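Local atomic coordinates of enterochelin esterase (Salmonella enterica subsp. enterica serovar Typhimurium, PDB entry 3MGA), a protein that probably hydrolyses the ester bonds of the ferric siderophore enterobactin (enterochelin), which would help the bacterium recover the bound iron. Residues P22-E27 and L152-A157; Y56-T61 and G382-C387; D103-A108 and R125-Q130; I240-I243 and H247-Q250. All coordinates share one frame; numbering follows the deposited sequence.

Overall arrangement
Contacts 1 and 3 lie in the N-terminal domain with its two antiparallel sheets, contact 4 in the esterase domain with its mixed sheet, and contact 2 joins the two. Contact 1 joins a strand from each N-terminal sheet; contact 3 sets a loop and the end of helix 117-127 beside strands 52-57 and 92-100. Contacts 1 and 2, centres about 15 Å apart, meet at Leu-152 O and Leu-386 CD2; contacts 2 and 3, centres about 19 Å apart, meet at Tyr-56 and Leu-128. Contact 4, after strand 236-240, is centred about 22 Å from the centre of contact 2. Along the chain contacts 1 and 2 alternate, and contact 2 brackets contacts 3 and 4. His-383, touching Ser-289, puts contact 2 near the presumed active site.

Contact 1: residues P22-E27 and L152-A157; sequences PEWIRE and LEMPDA
The indole of Trp-24 has CD of Pro-155 over one face, 4.3 Å above the ring plane and displaced toward the rim, while the methyl end of Met-154, a selenomethionine, comes in obliquely. This is a Met-aromatic contact between two sheets: strand 23-26 is an outermost strand of one antiparallel sheet, and strand 148-153 belongs to the second antiparallel sheet of the N-terminal domain, an arrangement consistent with the beta sandwich of E-set domains. The Met-154 SE atom lies 5.0 Å from the centroid of the five-membered ring of Trp-24, 34° off the ring normal, so the approach is slanted. The closest approach to the indole is that of Pro-155 CG, 3.8 Å from Trp-24 NE1. Met-154, bent at both chi2 and chi3, carries CE back to within 4.0 Å of CE3 of Trp-24. The side chains pass one another in opposite directions, and no hydrogen bond crosses the contact: each backbone is paired within its own sheet, Glu-23 with Thr-35 and Leu-152 with Gly-93. From Met-154 to Ala-157 the chain makes a type I turn, closed by Ala-157 N to Met-154 O at 3.1 Å. At the other end Pro-22 slides along Leu-152 beside Tyr-95 of strand 92-100; there CB of Pro-22 lies 4.0 Å from CD1 of Leu-152 and 4.2 Å from its CD2.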
# COMPACT_ATOMS: atom_id res chain seq x y z
N PRO A 22 17.12 -8.28 10.42
CA PRO A 22 16.93 -9.64 9.95
C PRO A 22 18.07 -10.13 9.05
O PRO A 22 18.64 -9.35 8.28
CB PRO A 22 15.63 -9.56 9.15
CG PRO A 22 14.90 -8.42 9.76
CD PRO A 22 15.95 -7.43 10.13
N GLU A 23 18.39 -11.41 9.16
CA GLU A 23 19.45 -12.04 8.36
C GLU A 23 18.83 -13.10 7.46
O GLU A 23 17.84 -13.73 7.82
CB GLU A 23 20.50 -12.67 9.27
CG GLU A 23 21.28 -11.67 10.10
CD GLU A 23 22.20 -12.34 11.10
OE1 GLU A 23 21.78 -13.37 11.68
OE2 GLU A 23 23.32 -11.83 11.33
N TRP A 24 19.42 -13.30 6.29
CA TRP A 24 18.90 -14.27 5.33
C TRP A 24 19.97 -15.18 4.74
O TRP A 24 21.14 -14.81 4.64
CB TRP A 24 18.16 -13.54 4.21
CG TRP A 24 19.00 -12.54 3.45
CD1 TRP A 24 19.80 -12.79 2.37
CD2 TRP A 24 19.09 -11.13 3.69
NE1 TRP A 24 20.40 -11.63 1.94
CE2 TRP A 24 19.98 -10.60 2.73
CE3 TRP A 24 18.52 -10.27 4.64
CZ2 TRP A 24 20.32 -9.24 2.69
CZ3 TRP A 24 18.85 -8.91 4.59
CH2 TRP A 24 19.74 -8.41 3.62
N ILE A 25 19.55 -16.39 4.36
CA ILE A 25 20.42 -17.38 3.73
C ILE A 25 19.70 -17.95 2.52
O ILE A 25 18.58 -18.45 2.62
CB ILE A 25 20.78 -18.53 4.68
CG1 ILE A 25 21.60 -18.02 5.87
CG2 ILE A 25 21.57 -19.61 3.94
CD1 ILE A 25 22.90 -17.36 5.47
N ARG A 26 20.37 -17.87 1.37
CA ARG A 26 19.83 -18.35 0.11
C ARG A 26 19.93 -19.87 0.16
O ARG A 26 21.00 -20.41 0.40
CB ARG A 26 20.70 -17.79 -1.02
CG ARG A 26 20.13 -17.74 -2.44
CD ARG A 26 19.73 -19.05 -3.05
NE ARG A 26 19.78 -18.98 -4.52
CZ ARG A 26 18.87 -18.39 -5.30
NH1 ARG A 26 17.81 -17.77 -4.78
NH2 ARG A 26 19.04 -18.41 -6.62
N GLU A 27 18.81 -20.56 -0.05
CA GLU A 27 18.79 -22.03 -0.02
C GLU A 27 18.79 -22.66 -1.42
O GLU A 27 18.72 -21.97 -2.43
CB GLU A 27 17.59 -22.52 0.80
CG GLU A 27 17.76 -22.27 2.29
CD GLU A 27 16.56 -22.70 3.10
OE1 GLU A 27 15.43 -22.60 2.58
OE2 GLU A 27 16.75 -23.10 4.28
N LEU A 152 11.73 -4.85 5.14
CA LEU A 152 12.54 -6.02 4.83
C LEU A 152 12.40 -6.30 3.34
O LEU A 152 11.28 -6.31 2.81
CB LEU A 152 12.08 -7.24 5.64
CG LEU A 152 12.91 -8.51 5.44
CD1 LEU A 152 14.40 -8.24 5.60
CD2 LEU A 152 12.45 -9.60 6.42
N GLU A 153 13.52 -6.53 2.68
CA GLU A 153 13.52 -6.81 1.25
C GLU A 153 14.50 -7.92 0.91
O GLU A 153 15.65 -7.88 1.32
CB GLU A 153 13.93 -5.57 0.47
CG GLU A 153 13.14 -4.32 0.77
CD GLU A 153 13.46 -3.19 -0.20
OE1 GLU A 153 12.78 -2.15 -0.15
OE2 GLU A 153 14.37 -3.36 -1.03
N MSE A 154 14.05 -8.91 0.15
CA MSE A 154 14.94 -9.99 -0.28
C MSE A 154 15.75 -9.44 -1.46
O MSE A 154 15.33 -8.46 -2.09
CB MSE A 154 14.16 -11.25 -0.65
CG MSE A 154 13.55 -11.99 0.54
SE MSE A 154 14.84 -12.54 1.93
CE MSE A 154 14.89 -10.99 3.09
N PRO A 155 16.90 -10.05 -1.76
CA PRO A 155 17.81 -9.55 -2.79
C PRO A 155 17.26 -9.35 -4.19
O PRO A 155 17.78 -8.55 -4.93
CB PRO A 155 18.92 -10.62 -2.81
CG PRO A 155 18.86 -11.24 -1.47
CD PRO A 155 17.42 -11.28 -1.14
N ASP A 156 16.20 -10.07 -4.54
CA ASP A 156 15.64 -9.96 -5.88
C ASP A 156 14.32 -9.19 -5.93
O ASP A 156 13.58 -9.29 -6.91
CB ASP A 156 15.51 -11.35 -6.50
CG ASP A 156 16.87 -11.99 -6.76
OD1 ASP A 156 17.80 -11.28 -7.20
OD2 ASP A 156 17.00 -13.22 -6.56
N ALA A 157 14.04 -8.42 -4.88
CA ALA A 157 12.84 -7.59 -4.85
C ALA A 157 13.03 -6.60 -6.00
O ALA A 157 14.11 -6.02 -6.13
CB ALA A 157 12.73 -6.85 -3.53

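Contact 2: residues Y56-T61 and G382-C387; sequences YITGVT and GHDALC
Asp-384, whose carboxylate lies against Thr-58, has its OD1 gripped by two donors: the backbone N of Leu-386 and the hydroxyl of Ser-94. The first bond runs 3.1 Å from Leu-386 N to Asp-384 OD1 with an N-H...O angle of 155°, reaching the anti side of the carboxylate and tilted 35° out of its plane. It is the N-cap bond of helix 385-399, and the two bonds together should fix the rotation of the carboxylate. Its other oxygen, OD2, is hydrogen-bonded outside the two segments and meets Thr-58 by plain contact, 3.3 Å from CB; with 3.7 Å between Asp-384 OD2 and Thr-58 OG1, no hydrogen bond forms there. The methyl of Thr-58 stands anti to the backbone N, with OG1 beside that N (chi1 -57°), which carries CG2 to 3.4 Å from the carbonyl O of His-383. Here a turn at the end of strand 52-57 in the N-terminal domain meets the loop leading into a helix of the alpha/beta-hydrolase domain. His-383, the centre of an inverse gamma turn in that loop, is hydrogen-bonded through ND1 to Glu-353 and touches Ser-289, an arrangement consistent with a Ser-His-acid catalytic triad. The lack of side chains at Gly-59 and Gly-382 probably lets the backbones come together, Gly-59 CA lying 5.0 Å from Gly-382 CA. The turn is held on its own side of the interface: Ile-57 O accepts from both Val-60 N and Thr-61 N, and Ile-57 N donates to Thr-61 OG1 at 2.9 Å.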
# COMPACT_ATOMS: atom_id res chain seq x y z
N TYR A 56 4.79 -9.88 13.38
CA TYR A 56 3.68 -9.57 12.49
C TYR A 56 4.24 -9.05 11.18
O TYR A 56 4.59 -7.89 11.07
CB TYR A 56 2.77 -8.54 13.15
CG TYR A 56 1.44 -8.33 12.46
CD1 TYR A 56 0.33 -9.11 12.80
CD2 TYR A 56 1.28 -7.34 11.49
CE1 TYR A 56 -0.90 -8.92 12.18
CE2 TYR A 56 0.05 -7.13 10.87
CZ TYR A 56 -1.04 -7.92 11.21
OH TYR A 56 -2.26 -7.72 10.60
N ILE A 57 4.32 -9.94 10.19
CA ILE A 57 4.84 -9.63 8.87
C ILE A 57 3.66 -9.60 7.90
O ILE A 57 2.94 -10.58 7.77
CB ILE A 57 5.86 -10.69 8.40
CG1 ILE A 57 6.95 -10.90 9.46
CG2 ILE A 57 6.49 -10.29 7.08
CD1 ILE A 57 7.96 -11.98 9.11
N THR A 58 3.47 -8.47 7.23
CA THR A 58 2.37 -8.31 6.29
C THR A 58 2.36 -9.42 5.23
O THR A 58 3.36 -9.68 4.56
CB THR A 58 2.41 -6.94 5.58
OG1 THR A 58 2.39 -5.90 6.57
CG2 THR A 58 1.22 -6.75 4.64
N GLY A 59 1.21 -10.09 5.09
CA GLY A 59 1.04 -11.16 4.12
C GLY A 59 1.84 -12.44 4.36
O GLY A 59 1.94 -13.28 3.47
N VAL A 60 2.42 -12.59 5.55
CA VAL A 60 3.18 -13.79 5.85
C VAL A 60 2.72 -14.45 7.16
O VAL A 60 2.44 -15.65 7.17
CB VAL A 60 4.69 -13.53 5.89
CG1 VAL A 60 5.44 -14.83 6.22
CG2 VAL A 60 5.15 -12.98 4.56
N THR A 61 2.62 -13.66 8.23
CA THR A 61 2.18 -14.18 9.52
C THR A 61 0.90 -13.53 10.05
O THR A 61 0.61 -13.62 11.24
CB THR A 61 3.27 -14.02 10.60
OG1 THR A 61 3.49 -12.63 10.87
CG2 THR A 61 4.57 -14.71 10.17
N GLY A 382 2.22 -8.31 -0.29
CA GLY A 382 0.80 -8.24 0.05
C GLY A 382 0.12 -6.88 0.14
O GLY A 382 0.42 -5.97 -0.63
N HIS A 383 -0.82 -6.78 1.08
CA HIS A 383 -1.60 -5.56 1.33
C HIS A 383 -0.64 -4.69 2.13
O HIS A 383 -0.82 -4.44 3.32
CB HIS A 383 -2.84 -5.96 2.14
CG HIS A 383 -3.95 -4.96 2.10
ND1 HIS A 383 -4.86 -4.91 1.07
CD2 HIS A 383 -4.31 -3.99 2.97
CE1 HIS A 383 -5.72 -3.94 1.30
NE2 HIS A 383 -5.42 -3.38 2.45
N ASP A 384 0.38 -4.18 1.44
CA ASP A 384 1.48 -3.50 2.10
C ASP A 384 1.92 -2.22 1.38
O ASP A 384 2.28 -2.26 0.22
CB ASP A 384 2.60 -4.55 2.10
CG ASP A 384 3.73 -4.25 3.06
OD1 ASP A 384 4.05 -3.08 3.34
OD2 ASP A 384 4.32 -5.25 3.50
N ALA A 385 1.91 -1.09 2.08
CA ALA A 385 2.33 0.21 1.48
C ALA A 385 3.82 0.26 1.06
O ALA A 385 4.20 1.07 0.23
CB ALA A 385 2.00 1.38 2.41
N LEU A 386 4.66 -0.59 1.64
CA LEU A 386 6.06 -0.63 1.24
C LEU A 386 6.14 -1.10 -0.22
O LEU A 386 6.96 -0.61 -0.99
CB LEU A 386 6.85 -1.56 2.14
CG LEU A 386 8.34 -1.70 1.85
CD1 LEU A 386 9.05 -0.42 2.19
CD2 LEU A 386 8.92 -2.86 2.65
N CYS A 387 5.27 -2.04 -0.60
CA CYS A 387 5.23 -2.53 -1.98
C CYS A 387 4.50 -1.54 -2.86
O CYS A 387 4.95 -1.24 -3.98
CB CYS A 387 4.52 -3.89 -2.08
SG CYS A 387 5.25 -5.22 -1.11

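Contact 3: residues D103-A108 and R125-Q130; sequences DDVFAA and RQLLPQ
Val-105 and Leu-127 reach for one another tip to tip, while the ring of Phe-106 crosses the leucine at a slant. The branches divide the work. CD2 of Leu-127 meets CG2 of Val-105 at 3.7 Å, and CD1 turns to Phe-106, touching its CE2 at a close 3.4 Å and lying 4.1 Å from CG1 of Val-105. Leu-127 has CG anti to its carbonyl carbon (chi1 -64°), which points the side chain at the loop; CD1 then serves both loop residues and CD2 Val-105 alone. Those two also pack on each other: CG1 of Val-105 sits 4.2 Å above the plane of the Phe-106 ring, over its centre, a CH-pi type of approach. The closest contacts are between apolar side chains, and no hydrogen bond passes between 103-108 and 125-130. Phe-106 is further framed by edge-to-face meetings with the rings of Trp-54 and Trp-124. Leu-127 lies near the end of helix 117-127, ahead of a 3-10 segment at 128-130, and its O accepts from Gln-130 N at 2.7 Å. Its side chain rests on Ile-98 of strand 92-100 and Trp-54 of strand 52-57, so the loop, the helix end and two neighbouring antiparallel strands of the N-terminal domain converge on it.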
# COMPACT_ATOMS: atom_id res chain seq x y z
N ASP A 103 -0.74 -13.39 27.57
CA ASP A 103 -0.78 -14.72 26.97
C ASP A 103 -2.22 -15.26 26.93
O ASP A 103 -2.43 -16.47 26.87
CB ASP A 103 0.15 -15.68 27.73
CG ASP A 103 -0.21 -15.80 29.21
OD1 ASP A 103 -1.25 -15.26 29.64
OD2 ASP A 103 0.56 -16.45 29.95
N ASP A 104 -3.19 -14.34 26.94
CA ASP A 104 -4.61 -14.71 26.93
C ASP A 104 -5.39 -14.08 25.78
O ASP A 104 -6.58 -13.77 25.93
CB ASP A 104 -5.26 -14.33 28.28
CG ASP A 104 -5.22 -12.82 28.55
OD1 ASP A 104 -4.54 -12.07 27.82
OD2 ASP A 104 -5.89 -12.38 29.53
N VAL A 105 -4.74 -13.89 24.63
CA VAL A 105 -5.40 -13.29 23.47
C VAL A 105 -5.84 -14.36 22.48
O VAL A 105 -7.02 -14.49 22.18
CB VAL A 105 -4.49 -12.26 22.76
CG1 VAL A 105 -5.21 -11.68 21.55
CG2 VAL A 105 -4.08 -11.16 23.71
N PHE A 106 -4.87 -15.11 21.97
CA PHE A 106 -5.17 -16.17 21.01
C PHE A 106 -5.45 -17.50 21.69
O PHE A 106 -4.98 -17.78 22.79
CB PHE A 106 -4.03 -16.35 20.02
CG PHE A 106 -3.76 -15.14 19.17
CD1 PHE A 106 -4.61 -14.82 18.11
CD2 PHE A 106 -2.64 -14.35 19.39
CE1 PHE A 106 -4.36 -13.72 17.31
CE2 PHE A 106 -2.38 -13.25 18.59
CZ PHE A 106 -3.24 -12.93 17.55
N ALA A 107 -6.24 -18.33 21.01
CA ALA A 107 -6.58 -19.65 21.50
C ALA A 107 -5.54 -20.62 20.96
O ALA A 107 -4.65 -20.22 20.19
CB ALA A 107 -7.97 -20.05 21.05
N ALA A 108 -5.63 -21.88 21.36
CA ALA A 108 -4.69 -22.90 20.89
C ALA A 108 -5.01 -23.28 19.45
O ALA A 108 -6.14 -23.14 19.00
CB ALA A 108 -4.76 -24.13 21.79
N ARG A 125 -6.28 -7.11 16.84
CA ARG A 125 -6.73 -5.77 17.21
C ARG A 125 -6.37 -5.43 18.66
O ARG A 125 -6.24 -4.26 19.02
CB ARG A 125 -8.24 -5.58 16.98
CG ARG A 125 -8.68 -5.56 15.52
CD ARG A 125 -10.16 -5.18 15.41
NE ARG A 125 -10.62 -5.12 14.02
CZ ARG A 125 -11.20 -6.13 13.36
NH1 ARG A 125 -11.42 -7.31 13.95
NH2 ARG A 125 -11.58 -5.96 12.10
N GLN A 126 -6.24 -6.47 19.49
CA GLN A 126 -5.87 -6.28 20.90
C GLN A 126 -4.36 -6.20 21.14
O GLN A 126 -3.92 -5.68 22.17
CB GLN A 126 -6.52 -7.35 21.80
CG GLN A 126 -7.97 -7.05 22.25
CD GLN A 126 -8.96 -6.87 21.10
OE1 GLN A 126 -8.68 -7.22 19.96
NE2 GLN A 126 -10.13 -6.32 21.42
N LEU A 127 -3.56 -6.69 20.20
CA LEU A 127 -2.10 -6.67 20.36
C LEU A 127 -1.39 -5.56 19.56
O LEU A 127 -0.53 -4.87 20.10
CB LEU A 127 -1.51 -8.03 20.00
CG LEU A 127 -1.93 -9.19 20.91
CD1 LEU A 127 -1.43 -10.51 20.38
CD2 LEU A 127 -1.43 -8.95 22.33
N LEU A 128 -1.75 -5.39 18.29
CA LEU A 128 -1.12 -4.38 17.40
C LEU A 128 -0.90 -2.98 18.00
O LEU A 128 0.07 -2.31 17.65
CB LEU A 128 -1.84 -4.27 16.06
CG LEU A 128 -1.66 -5.47 15.11
CD1 LEU A 128 -2.51 -5.30 13.86
CD2 LEU A 128 -0.20 -5.65 14.73
N PRO A 129 -1.80 -2.51 18.89
CA PRO A 129 -1.49 -1.20 19.45
C PRO A 129 -0.16 -1.20 20.24
O PRO A 129 0.45 -0.14 20.41
CB PRO A 129 -2.68 -0.92 20.38
CG PRO A 129 -3.81 -1.68 19.78
CD PRO A 129 -3.19 -2.92 19.18
N GLN A 130 0.26 -2.38 20.70
CA GLN A 130 1.51 -2.54 21.45
C GLN A 130 2.70 -2.84 20.52
O GLN A 130 3.84 -2.95 20.99
CB GLN A 130 1.36 -3.68 22.47
CG GLN A 130 0.27 -3.47 23.52
CD GLN A 130 0.15 -4.64 24.51
OE1 GLN A 130 0.64 -5.74 24.26
NE2 GLN A 130 -0.51 -4.39 25.63

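Contact 4: residues I240-I243 and H247-Q250; sequences IDAI and HRSQ
Arg-248 runs past Ala-242 with its aliphatic part. Its CB lies 3.9 Å from CB of Ala-242 and 4.1 Å from Ala-242 O. CG stands anti to the backbone N (chi1 -176°) and the chain stays extended to NE, so CG and then CD also pass the same alanine methyl, CD at 3.8 Å from Ala-242 CB. That methyl lies near the guanidinium plane, off the edge at the NE end, without close contact to the tip. NE makes a salt bridge with Asp-209, NH1 is hydrogen-bonded to a bound glycerol, probably from the crystallisation liquor, and the side chain touches Ser-289 of a probable nucleophile elbow. One helix residue earlier, His-247 packs on Ile-243: CG2 of Ile-243 comes to 3.5 Å from ND1 of His-247, and CD1 lies 4.2 Å above one face of the imidazole, offset toward its rim. That ND1 is hydrogen-bonded to Asp-244. The loop after strand 236-240 is shaped by an Asx turn, in which Ile-243 N donates to Asp-241 OD1 over 2.8 Å, at 157°, from well above the carboxylate plane (65°). The carboxylate's other oxygen, OD2, forms a salt bridge with Arg-188. Between the segments themselves the chemistry is van der Waals packing without a hydrogen bond, while Arg-248 and His-247 find polar partners in Asp-209 and Asp-244; the extended chain carries the guanidinium past the alanine, where the salt bridge to Asp-209 probably helps fix it near Ser-289 and the presumed active-site pocket.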
# COMPACT_ATOMS: atom_id res chain seq x y z
N ILE A 240 -5.20 13.76 -1.98
CA ILE A 240 -6.40 14.07 -1.22
C ILE A 240 -6.45 13.32 0.11
O ILE A 240 -6.29 12.10 0.16
CB ILE A 240 -7.68 13.77 -2.01
CG1 ILE A 240 -7.62 14.40 -3.41
CG2 ILE A 240 -8.90 14.27 -1.25
CD1 ILE A 240 -8.85 14.11 -4.24
N ASP A 241 -6.69 14.06 1.18
CA ASP A 241 -6.78 13.49 2.53
C ASP A 241 -8.09 12.74 2.65
O ASP A 241 -9.15 13.28 2.31
CB ASP A 241 -6.75 14.63 3.55
CG ASP A 241 -6.64 14.16 4.98
OD1 ASP A 241 -6.65 12.95 5.24
OD2 ASP A 241 -6.55 15.03 5.86
N ALA A 242 -8.01 11.48 3.09
CA ALA A 242 -9.20 10.66 3.30
C ALA A 242 -9.88 11.03 4.62
O ALA A 242 -10.98 10.55 4.92
CB ALA A 242 -8.84 9.17 3.29
N ILE A 243 -9.20 11.86 5.41
CA ILE A 243 -9.68 12.36 6.71
C ILE A 243 -9.52 11.35 7.84
O ILE A 243 -8.71 11.53 8.74
CB ILE A 243 -11.16 12.85 6.66
CG1 ILE A 243 -11.35 13.91 5.57
CG2 ILE A 243 -11.58 13.41 8.01
CD1 ILE A 243 -12.75 14.49 5.53
N HIS A 247 -14.87 8.39 7.47
CA HIS A 247 -15.12 9.05 6.19
C HIS A 247 -14.63 8.24 5.00
O HIS A 247 -15.34 8.10 4.01
CB HIS A 247 -14.48 10.44 6.15
CG HIS A 247 -15.13 11.42 7.07
ND1 HIS A 247 -14.66 11.69 8.34
CD2 HIS A 247 -16.21 12.22 6.89
CE1 HIS A 247 -15.43 12.60 8.90
NE2 HIS A 247 -16.38 12.94 8.05
N ARG A 248 -13.42 7.71 5.11
CA ARG A 248 -12.82 6.94 4.04
C ARG A 248 -13.67 5.73 3.67
O ARG A 248 -13.89 5.45 2.48
CB ARG A 248 -11.40 6.51 4.45
CG ARG A 248 -10.63 5.76 3.38
CD ARG A 248 -9.22 5.41 3.84
NE ARG A 248 -8.47 4.77 2.76
CZ ARG A 248 -8.46 3.47 2.51
NH1 ARG A 248 -9.14 2.63 3.27
NH2 ARG A 248 -7.75 3.01 1.49
N SER A 249 -14.15 5.01 4.68
CA SER A 249 -14.99 3.83 4.45
C SER A 249 -16.35 4.21 3.86
O SER A 249 -17.03 3.36 3.28
CB SER A 249 -15.15 3.04 5.75
OG SER A 249 -13.89 2.61 6.23
N GLN A 250 -16.75 5.47 4.01
CA GLN A 250 -18.02 5.97 3.47
C GLN A 250 -17.86 6.68 2.11
O GLN A 250 -18.75 6.60 1.27
CB GLN A 250 -18.65 6.97 4.46
CG GLN A 250 -19.16 6.37 5.76
CD GLN A 250 -19.65 7.42 6.76
OE1 GLN A 250 -19.14 8.55 6.82
NE2 GLN A 250 -20.63 7.04 7.58